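PDB 2QWZ: phenylacetic acid degradation-related protein from Silicibacter sp., which is a putative thioesterase of the thioesterase superfamily, which probably hydrolyses the thioester bond of an acyl-coenzyme A or similar substrate. Local coordinates for residues A31-E34 with E35-Q39; S75-A78 with L79-S83; K110-S113 with G114-L117. One frame throughout, in Å; residues are numbered along the deposited sequence.

Interaction 1: A31-E34 with E35-Q39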
ATOM      1  N   ALA A  31      -2.739 -27.939  13.319  1.00 45.37           N
ATOM      2  CA  ALA A  31      -3.749 -28.309  14.301  1.00 46.75           C
ATOM      3  C   ALA A  31      -4.306 -27.098  15.021  1.00 48.28           C
ATOM      4  O   ALA A  31      -5.493 -27.051  15.334  1.00 47.88           O
ATOM      5  CB  ALA A  31      -3.137 -29.292  15.351  1.00 46.25           C
ATOM      6  N   TYR A  32      -3.442 -26.142  15.335  1.00 51.14           N
ATOM      7  CA  TYR A  32      -3.883 -24.922  15.997  1.00 53.68           C
ATOM      8  C   TYR A  32      -4.682 -24.015  15.077  1.00 54.02           C
ATOM      9  O   TYR A  32      -5.517 -23.269  15.542  1.00 53.81           O
ATOM     10  CB  TYR A  32      -2.704 -24.135  16.573  1.00 57.39           C
ATOM     11  CG  TYR A  32      -3.174 -22.962  17.406  1.00 61.89           C
ATOM     12  CD1 TYR A  32      -3.734 -23.171  18.660  1.00 65.58           C
ATOM     13  CD2 TYR A  32      -3.108 -21.655  16.924  1.00 65.73           C
ATOM     14  CE1 TYR A  32      -4.192 -22.115  19.429  1.00 68.36           C
ATOM     15  CE2 TYR A  32      -3.570 -20.589  17.688  1.00 65.13           C
ATOM     16  CZ  TYR A  32      -4.107 -20.831  18.938  1.00 66.97           C
ATOM     17  OH  TYR A  32      -4.567 -19.798  19.716  1.00 70.49           O
ATOM     18  N   LEU A  33      -4.419 -24.058  13.776  1.00 56.25           N
ATOM     19  CA  LEU A  33      -5.162 -23.224  12.840  1.00 56.91           C
ATOM     20  C   LEU A  33      -6.546 -23.774  12.563  1.00 60.73           C
ATOM     21  O   LEU A  33      -7.482 -23.001  12.370  1.00 62.50           O
ATOM     22  CB  LEU A  33      -4.418 -23.078  11.519  1.00 57.92           C
ATOM     23  CG  LEU A  33      -3.209 -22.156  11.557  1.00 52.85           C
ATOM     24  CD1 LEU A  33      -2.429 -22.425  10.344  1.00 33.80           C
ATOM     25  CD2 LEU A  33      -3.615 -20.713  11.644  1.00 45.87           C
ATOM     26  N   GLU A  34      -6.683 -25.094  12.500  1.00 63.95           N
ATOM     27  CA  GLU A  34      -8.003 -25.700  12.311  1.00 66.39           C
ATOM     28  C   GLU A  34      -8.862 -25.534  13.562  1.00 67.41           C
ATOM     29  O   GLU A  34     -10.077 -25.414  13.457  1.00 69.64           O
ATOM     30  CB  GLU A  34      -7.880 -27.172  11.928  1.00 67.30           C
ATOM     31  CG  GLU A  34      -7.256 -27.380  10.552  1.00 72.60           C
ATOM     32  CD  GLU A  34      -7.076 -28.837  10.223  1.00 74.66           C
ATOM     33  OE1 GLU A  34      -8.080 -29.468   9.821  1.00 78.72           O
ATOM     34  OE2 GLU A  34      -5.940 -29.346  10.374  1.00 71.71           O
ATOM     35  N   GLU A  35      -8.225 -25.505  14.733  1.00 67.43           N
ATOM     36  CA  GLU A  35      -8.905 -25.232  16.007  1.00 68.87           C
ATOM     37  C   GLU A  35      -9.473 -23.807  16.051  1.00 68.82           C
ATOM     38  O   GLU A  35     -10.682 -23.613  16.153  1.00 69.59           O
ATOM     39  CB  GLU A  35      -7.940 -25.472  17.184  1.00 67.97           C
ATOM     40  CG  GLU A  35      -8.411 -24.944  18.536  1.00 69.55           C
ATOM     41  CD  GLU A  35      -7.545 -25.432  19.700  1.00 71.88           C
ATOM     42  OE1 GLU A  35      -7.648 -26.625  20.062  1.00 76.85           O
ATOM     43  OE2 GLU A  35      -6.775 -24.620  20.266  1.00 76.34           O
ATOM     44  N   VAL A  36      -8.592 -22.820  15.970  1.00 68.62           N
ATOM     45  CA  VAL A  36      -8.984 -21.411  15.942  1.00 68.77           C
ATOM     46  C   VAL A  36      -9.836 -21.015  14.720  1.00 68.93           C
ATOM     47  O   VAL A  36     -10.676 -20.123  14.827  1.00 69.34           O
ATOM     48  CB  VAL A  36      -7.720 -20.504  16.052  1.00 68.77           C
ATOM     49  CG1 VAL A  36      -7.904 -19.175  15.336  1.00 69.08           C
ATOM     50  CG2 VAL A  36      -7.363 -20.288  17.508  1.00 68.51           C
ATOM     51  N   PHE A  37      -9.630 -21.664  13.572  1.00 69.55           N
ATOM     52  CA  PHE A  37     -10.423 -21.377  12.360  1.00 70.78           C
ATOM     53  C   PHE A  37     -10.985 -22.656  11.731  1.00 71.31           C
ATOM     54  O   PHE A  37     -10.348 -23.253  10.861  1.00 70.62           O
ATOM     55  CB  PHE A  37      -9.602 -20.636  11.302  1.00 71.49           C
ATOM     56  CG  PHE A  37      -8.833 -19.470  11.828  1.00 72.67           C
ATOM     57  CD1 PHE A  37      -9.488 -18.365  12.346  1.00 75.09           C
ATOM     58  CD2 PHE A  37      -7.447 -19.471  11.789  1.00 73.61           C
ATOM     59  CE1 PHE A  37      -8.772 -17.276  12.831  1.00 74.52           C
ATOM     60  CE2 PHE A  37      -6.727 -18.397  12.272  1.00 74.99           C
ATOM     61  CZ  PHE A  37      -7.388 -17.291  12.791  1.00 73.79           C
ATOM     62  N   PRO A  38     -12.184 -23.081  12.165  1.00 72.11           N
ATOM     63  CA  PRO A  38     -12.797 -24.288  11.599  1.00 72.05           C
ATOM     64  C   PRO A  38     -13.102 -24.184  10.105  1.00 71.97           C
ATOM     65  O   PRO A  38     -13.047 -25.194   9.402  1.00 71.26           O
ATOM     66  CB  PRO A  38     -14.084 -24.444  12.412  1.00 72.35           C
ATOM     67  CG  PRO A  38     -13.865 -23.613  13.653  1.00 72.99           C
ATOM     68  CD  PRO A  38     -13.023 -22.478  13.214  1.00 71.72           C
ATOM     69  N   GLN A  39     -13.396 -22.972   9.631  1.00 72.79           N
ATOM     70  CA  GLN A  39     -13.615 -22.712   8.192  1.00 73.21           C
ATOM     71  C   GLN A  39     -12.402 -23.001   7.271  1.00 72.22           C
ATOM     72  O   GLN A  39     -12.591 -23.389   6.112  1.00 71.38           O
ATOM     73  CB  GLN A  39     -14.078 -21.268   7.980  1.00 73.96           C
TER
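Tyr32 and Val36 meet one helical turn apart near the end of helix 26-36, and this pair begins the apolar part of the contact. The methyl CG2 of Val36 reaches the far half of the phenol ring, 3.6 Å from Tyr32 CZ. Tyr32 places its ring there because CG stands anti to the backbone N (chi1 -173°), which swings the side chain along the helix toward its C-terminal end. One residue further along, Leu33 sends CD2 to the rim of the Phe37 ring, in the ring plane and 3.9 Å from CE2. Over the centre of the same ring lies CG1 of Val36, so two aliphatic groups address the phenylalanine from different directions, one at its edge and one above a face.

The polar contacts are those of a helix running out. Backbone bonds from Glu35 N to Ala31 O and from Val36 N to Tyr32 O are of the ordinary i+4 kind, the second nearly straight at 169°. The last, Phe37 N to Leu33 O, is 2.8 Å long but more bent (141°). Phe37 itself leaves helical angles, and Pro38, which has no N-H to give, offers Glu34 O a CA-H...O contact of 3.5 Å from its CA instead. Glu34 and Glu35, both exposed, are glutamates that can face solvent, while Tyr32 and Leu33 turn inward. There Tyr32 packs on Leu89 and Leu33 on Ala86, seating this short helix against the long helix 73-92.

Interaction 2: S75-A78 with L79-S83. With ACT (acetate ion), chain E.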
ATOM      1  N   SER A  75      -9.986 -14.193  -2.394  1.00 31.27           N
ATOM      2  CA  SER A  75      -9.436 -15.500  -2.021  1.00 31.85           C
ATOM      3  C   SER A  75      -7.925 -15.426  -1.912  1.00 31.77           C
ATOM      4  O   SER A  75      -7.351 -15.942  -0.935  1.00 28.89           O
ATOM      5  CB  SER A  75      -9.857 -16.600  -3.010  1.00 31.45           C
ATOM      6  OG  SER A  75     -11.160 -17.047  -2.709  1.00 31.29           O
HETATM    7  N   MSE A  76      -7.311 -14.748  -2.889  1.00 27.98           N
HETATM    8  CA  MSE A  76      -5.880 -14.372  -2.826  1.00 29.72           C
HETATM    9  C   MSE A  76      -5.546 -13.556  -1.580  1.00 27.54           C
HETATM   10  O   MSE A  76      -4.557 -13.801  -0.930  1.00 29.13           O
HETATM   11  CB  MSE A  76      -5.446 -13.644  -4.094  1.00 24.56           C
HETATM   12  CG  MSE A  76      -5.442 -14.569  -5.267  1.00 28.52           C
HETATM   13 SE   MSE A  76      -4.656 -13.805  -6.866  0.75 34.55          SE
HETATM   14  CE  MSE A  76      -6.266 -13.057  -7.591  1.00 22.03           C
ATOM     15  N   PHE A  77      -6.381 -12.593  -1.255  1.00 29.23           N
ATOM     16  CA  PHE A  77      -6.253 -11.870  -0.009  1.00 26.32           C
ATOM     17  C   PHE A  77      -6.215 -12.826   1.177  1.00 26.29           C
ATOM     18  O   PHE A  77      -5.358 -12.711   2.057  1.00 26.06           O
ATOM     19  CB  PHE A  77      -7.407 -10.879   0.170  1.00 28.50           C
ATOM     20  CG  PHE A  77      -7.342 -10.162   1.484  1.00 20.72           C
ATOM     21  CD1 PHE A  77      -7.830 -10.747   2.627  1.00 27.44           C
ATOM     22  CD2 PHE A  77      -6.686  -8.957   1.591  1.00 23.34           C
ATOM     23  CE1 PHE A  77      -7.694 -10.115   3.841  1.00 28.35           C
ATOM     24  CE2 PHE A  77      -6.564  -8.322   2.798  1.00 33.22           C
ATOM     25  CZ  PHE A  77      -7.050  -8.902   3.916  1.00 27.41           C
ATOM     26  N   ALA A  78      -7.179 -13.758   1.175  1.00 27.68           N
ATOM     27  CA  ALA A  78      -7.340 -14.816   2.171  1.00 25.17           C
ATOM     28  C   ALA A  78      -6.079 -15.646   2.319  1.00 26.68           C
ATOM     29  O   ALA A  78      -5.628 -15.860   3.433  1.00 26.49           O
ATOM     30  CB  ALA A  78      -8.552 -15.718   1.809  1.00 21.80           C
ATOM     31  N   LEU A  79      -5.489 -16.071   1.194  1.00 24.19           N
ATOM     32  CA  LEU A  79      -4.252 -16.833   1.193  1.00 23.78           C
ATOM     33  C   LEU A  79      -3.082 -16.046   1.761  1.00 25.63           C
ATOM     34  O   LEU A  79      -2.344 -16.544   2.624  1.00 33.35           O
ATOM     35  CB  LEU A  79      -3.906 -17.271  -0.242  1.00 26.24           C
ATOM     36  CG  LEU A  79      -2.604 -18.070  -0.376  1.00 29.55           C
ATOM     37  CD1 LEU A  79      -2.635 -19.280   0.553  1.00 21.28           C
ATOM     38  CD2 LEU A  79      -2.354 -18.517  -1.807  1.00 20.83           C
ATOM     39  N   ALA A  80      -2.928 -14.799   1.293  1.00 22.96           N
ATOM     40  CA  ALA A  80      -1.837 -13.959   1.685  1.00 19.08           C
ATOM     41  C   ALA A  80      -1.939 -13.739   3.210  1.00 21.35           C
ATOM     42  O   ALA A  80      -0.955 -13.852   3.915  1.00 22.80           O
ATOM     43  CB  ALA A  80      -1.875 -12.624   0.941  1.00 14.88           C
ATOM     44  N   ASP A  81      -3.124 -13.414   3.689  1.00 23.80           N
ATOM     45  CA  ASP A  81      -3.346 -13.102   5.142  1.00 23.78           C
ATOM     46  C   ASP A  81      -3.236 -14.311   6.045  1.00 27.49           C
ATOM     47  O   ASP A  81      -2.654 -14.218   7.103  1.00 36.21           O
ATOM     48  CB  ASP A  81      -4.717 -12.409   5.275  1.00 25.03           C
ATOM     49  CG  ASP A  81      -5.099 -12.034   6.732  1.00 32.19           C
ATOM     50  OD1 ASP A  81      -4.261 -11.887   7.642  1.00 35.18           O
ATOM     51  OD2 ASP A  81      -6.295 -11.884   6.934  1.00 32.41           O
ATOM     52  N   VAL A  82      -3.787 -15.460   5.656  1.00 31.39           N
ATOM     53  CA  VAL A  82      -3.621 -16.672   6.465  1.00 29.99           C
ATOM     54  C   VAL A  82      -2.153 -17.100   6.588  1.00 28.43           C
ATOM     55  O   VAL A  82      -1.716 -17.482   7.685  1.00 28.22           O
ATOM     56  CB  VAL A  82      -4.570 -17.887   6.014  1.00 28.99           C
ATOM     57  CG1 VAL A  82      -4.043 -18.627   4.778  1.00 24.48           C
ATOM     58  CG2 VAL A  82      -4.796 -18.875   7.202  1.00 28.70           C
ATOM     59  N   SER A  83      -1.393 -17.005   5.493  1.00 23.85           N
ATOM     60  CA  SER A  83       0.009 -17.330   5.482  1.00 22.59           C
ATOM     61  C   SER A  83       0.855 -16.528   6.464  1.00 25.76           C
ATOM     62  O   SER A  83       1.681 -17.088   7.166  1.00 24.85           O
ATOM     63  CB  SER A  83       0.586 -17.104   4.072  1.00 26.44           C
ATOM     64  OG  SER A  83      -0.103 -17.905   3.115  1.00 20.91           O
TER
HETATM   65  C   ACT E 141     -13.248 -17.826  -5.619  1.00 51.45           C
HETATM   66  O   ACT E 141     -14.099 -18.440  -4.945  1.00 53.46           O
HETATM   67  OXT ACT E 141     -12.076 -17.834  -5.164  1.00 41.71           O
HETATM   68  CH3 ACT E 141     -13.687 -17.163  -6.903  1.00 53.94           C
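Phe77 and Asp81 both carry CG anti to the backbone N (chi1 close to 180° in both), and this shared torsion lays the two side chains side by side, pointing the same way, one turn apart. The ring atom CE1 of Phe77 comes within 3.8 Å of Asp81 OD2, and ring and carboxylate planes are 65° apart. The other carboxylate oxygen, OD1, is hydrogen-bonded to Tyr153 OH, which probably restrains the turn of the carboxylate. Ser75 has OG beside its backbone N instead (chi1 -81°), and from there the hydroxyl donates a 2.7 Å bond to OXT of an acetate, probably taken up from the crystallisation liquor. Arg63 NH1 and the backbone N of Ser72 bind the same ion, so Ser75 OG is one of three donors around it.

Between these groups the backbone is regular α-helix, with i+4 bonds from Leu79 N to Ser75 O, Ala80 N to Met76 O, Asp81 N to Phe77 O and Val82 N to Ala78 O. This is helix 73-92, the long helix wrapped by the antiparallel sheet in the hotdog fold of the thioesterase superfamily. Its sheet-facing residues are mostly apolar: selenomethionine Met76 and Leu79 both pack on Leu137, while the small Ala80 lets the helix come close to Ile135. Ser83 would bring a polar group into this interior, but its OG turns back to Leu79 O at 2.7 Å. That carbonyl also accepts from Ser83 N, 3.1 Å away, the two donors arriving from opposite faces of the carbonyl plane. On the flank that meets the second subunit, Phe77 packs on Gly73 and Ala78 on Pro74 of that other copy of the protein.

Interaction 3: K110-S113 with G114-L117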
ATOM      1  N   LYS A 110      -2.891 -13.437 -14.201  1.00 34.61           N
ATOM      2  CA  LYS A 110      -4.088 -14.259 -14.032  1.00 36.77           C
ATOM      3  C   LYS A 110      -3.621 -15.621 -13.535  1.00 38.53           C
ATOM      4  O   LYS A 110      -2.782 -16.246 -14.203  1.00 38.38           O
ATOM      5  CB  LYS A 110      -4.828 -14.423 -15.376  1.00 40.35           C
ATOM      6  CG  LYS A 110      -6.277 -14.936 -15.302  1.00 41.61           C
ATOM      7  N   PRO A 111      -4.152 -16.093 -12.369  1.00 36.14           N
ATOM      8  CA  PRO A 111      -3.884 -17.439 -11.939  1.00 37.74           C
ATOM      9  C   PRO A 111      -4.221 -18.445 -13.037  1.00 41.20           C
ATOM     10  O   PRO A 111      -5.113 -18.215 -13.859  1.00 41.63           O
ATOM     11  CB  PRO A 111      -4.804 -17.619 -10.734  1.00 40.35           C
ATOM     12  CG  PRO A 111      -5.038 -16.294 -10.240  1.00 35.62           C
ATOM     13  CD  PRO A 111      -5.054 -15.413 -11.443  1.00 35.41           C
ATOM     14  N   GLU A 112      -3.462 -19.530 -13.082  1.00 43.27           N
ATOM     15  CA  GLU A 112      -3.753 -20.622 -13.990  1.00 42.20           C
ATOM     16  C   GLU A 112      -4.979 -21.361 -13.477  1.00 40.05           C
ATOM     17  O   GLU A 112      -4.997 -21.822 -12.348  1.00 36.52           O
ATOM     18  CB  GLU A 112      -2.561 -21.562 -14.073  1.00 43.27           C
ATOM     19  CG  GLU A 112      -2.717 -22.699 -15.071  1.00 47.65           C
ATOM     20  CD  GLU A 112      -2.626 -22.248 -16.519  1.00 63.05           C
ATOM     21  OE1 GLU A 112      -2.283 -21.054 -16.763  1.00 59.03           O
ATOM     22  OE2 GLU A 112      -2.895 -23.108 -17.402  1.00 61.02           O
ATOM     23  N   SER A 113      -6.009 -21.448 -14.314  1.00 39.27           N
ATOM     24  CA  SER A 113      -7.240 -22.149 -13.965  1.00 38.84           C
ATOM     25  C   SER A 113      -6.981 -23.645 -13.724  1.00 38.43           C
ATOM     26  O   SER A 113      -6.336 -24.316 -14.550  1.00 39.81           O
ATOM     27  CB  SER A 113      -8.255 -21.999 -15.104  1.00 40.62           C
ATOM     28  OG  SER A 113      -9.484 -22.613 -14.755  1.00 42.04           O
ATOM     29  N   GLY A 114      -7.495 -24.158 -12.614  1.00 33.06           N
ATOM     30  CA  GLY A 114      -7.470 -25.589 -12.325  1.00 32.80           C
ATOM     31  C   GLY A 114      -6.308 -26.079 -11.479  1.00 30.13           C
ATOM     32  O   GLY A 114      -6.094 -27.261 -11.423  1.00 30.67           O
ATOM     33  N   ARG A 115      -5.567 -25.159 -10.852  1.00 28.20           N
ATOM     34  CA  ARG A 115      -4.398 -25.465 -10.023  1.00 27.17           C
ATOM     35  C   ARG A 115      -4.506 -24.819  -8.659  1.00 24.54           C
ATOM     36  O   ARG A 115      -5.091 -23.740  -8.525  1.00 26.30           O
ATOM     37  CB  ARG A 115      -3.149 -24.939 -10.662  1.00 26.58           C
ATOM     38  CG  ARG A 115      -2.896 -25.538 -11.997  1.00 27.57           C
ATOM     39  CD  ARG A 115      -1.570 -25.110 -12.461  1.00 31.79           C
ATOM     40  NE  ARG A 115      -1.193 -25.783 -13.716  1.00 28.80           N
ATOM     41  CZ  ARG A 115       0.030 -26.227 -13.995  1.00 35.13           C
ATOM     42  NH1 ARG A 115       1.035 -26.128 -13.123  1.00 29.11           N
ATOM     43  NH2 ARG A 115       0.255 -26.798 -15.163  1.00 33.42           N
ATOM     44  N   ASP A 116      -3.935 -25.463  -7.655  1.00 24.21           N
ATOM     45  CA  ASP A 116      -3.862 -24.854  -6.334  1.00 26.87           C
ATOM     46  C   ASP A 116      -2.992 -23.632  -6.427  1.00 27.99           C
ATOM     47  O   ASP A 116      -2.185 -23.478  -7.351  1.00 29.23           O
ATOM     48  CB  ASP A 116      -3.276 -25.797  -5.289  1.00 26.91           C
ATOM     49  CG  ASP A 116      -4.156 -26.984  -5.010  1.00 23.69           C
ATOM     50  OD1 ASP A 116      -5.340 -27.009  -5.400  1.00 30.06           O
ATOM     51  OD2 ASP A 116      -3.624 -27.912  -4.411  1.00 27.25           O
ATOM     52  N   LEU A 117      -3.205 -22.747  -5.460  1.00 31.21           N
ATOM     53  CA  LEU A 117      -2.453 -21.522  -5.334  1.00 31.02           C
ATOM     54  C   LEU A 117      -1.539 -21.707  -4.139  1.00 30.14           C
ATOM     55  O   LEU A 117      -1.987 -22.155  -3.086  1.00 32.58           O
ATOM     56  CB  LEU A 117      -3.405 -20.353  -5.101  1.00 29.81           C
ATOM     57  CG  LEU A 117      -3.210 -19.125  -5.960  1.00 34.24           C
ATOM     58  CD1 LEU A 117      -3.339 -19.507  -7.453  1.00 36.78           C
ATOM     59  CD2 LEU A 117      -4.212 -18.081  -5.533  1.00 30.69           C
TER
HETATM   60  O   HOH W   1      -4.422 -21.218  -9.874  1.00 33.76           O
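Arg115 and Glu112 lie across one another obliquely, and their meeting is one of hydrocarbon rather than charge. The arginine is extended from CG to NE, and its CD and NE pass Glu112 CG, with NE 3.7 Å from that carbon. Glu112 bends at chi2 (73°), carrying its carboxylate aside, so that OE2 stays 4.9 Å from Arg115 NE and the carboxylate and guanidinium planes stand perpendicular. Opposite charges at this spacing may attract weakly, but they form no salt bridge; the guanidinium spends NH1 on the backbone oxygen of Glu140. With an alanine here in place of the arginine, the Glu140 carbonyl is likely to lose this donor and the Glu112 CB and CG their cover.

Beyond the charged pair, the loop closes on its apolar side, where Pro111 and Leu117 approach with CB and CD1 4.1 Å apart. Both are buried, and both also pack on Ser139, while Leu117 reaches Met76 and Leu79 of helix 73-92. Proline fits here because its ring gives an apolar surface while fixing phi on the way into the turn. A water donates to Glu112 O at 2.6 Å and to Arg115 O at 2.9 Å, joining the carbonyls of the first and fourth residues of the turn.

Ser113 OG is hydrogen-bonded to Gly69 O. Gly114 follows with a positive phi of 94°, where a CB would run into the carbonyl oxygen of Ser113. Glu112 to Arg115 thus make a type II beta turn, with glycine in its characteristic third position, within the connection between strands 99-107 and 117-126.

In the fold
From the N terminus the three contacts follow in series, none nested in or crossing another. Interaction 1 ends helix 26-36 and turns the chain toward strand 44-49. Interaction 2 lies wholly within helix 73-92, its centre about 15 Å from that of interaction 1, with nearest atoms about 5 Å apart; the two do not touch. Interaction 3 closes the turn leading from strand 99-107 to strand 117-126, which are far apart in sheet order, and it does touch interaction 2: Met76 CG packs 3.7 Å from Leu117 CD2. The central helix is therefore common ground, meeting the short helix through its later residues and the loop 110-117 through its earlier ones.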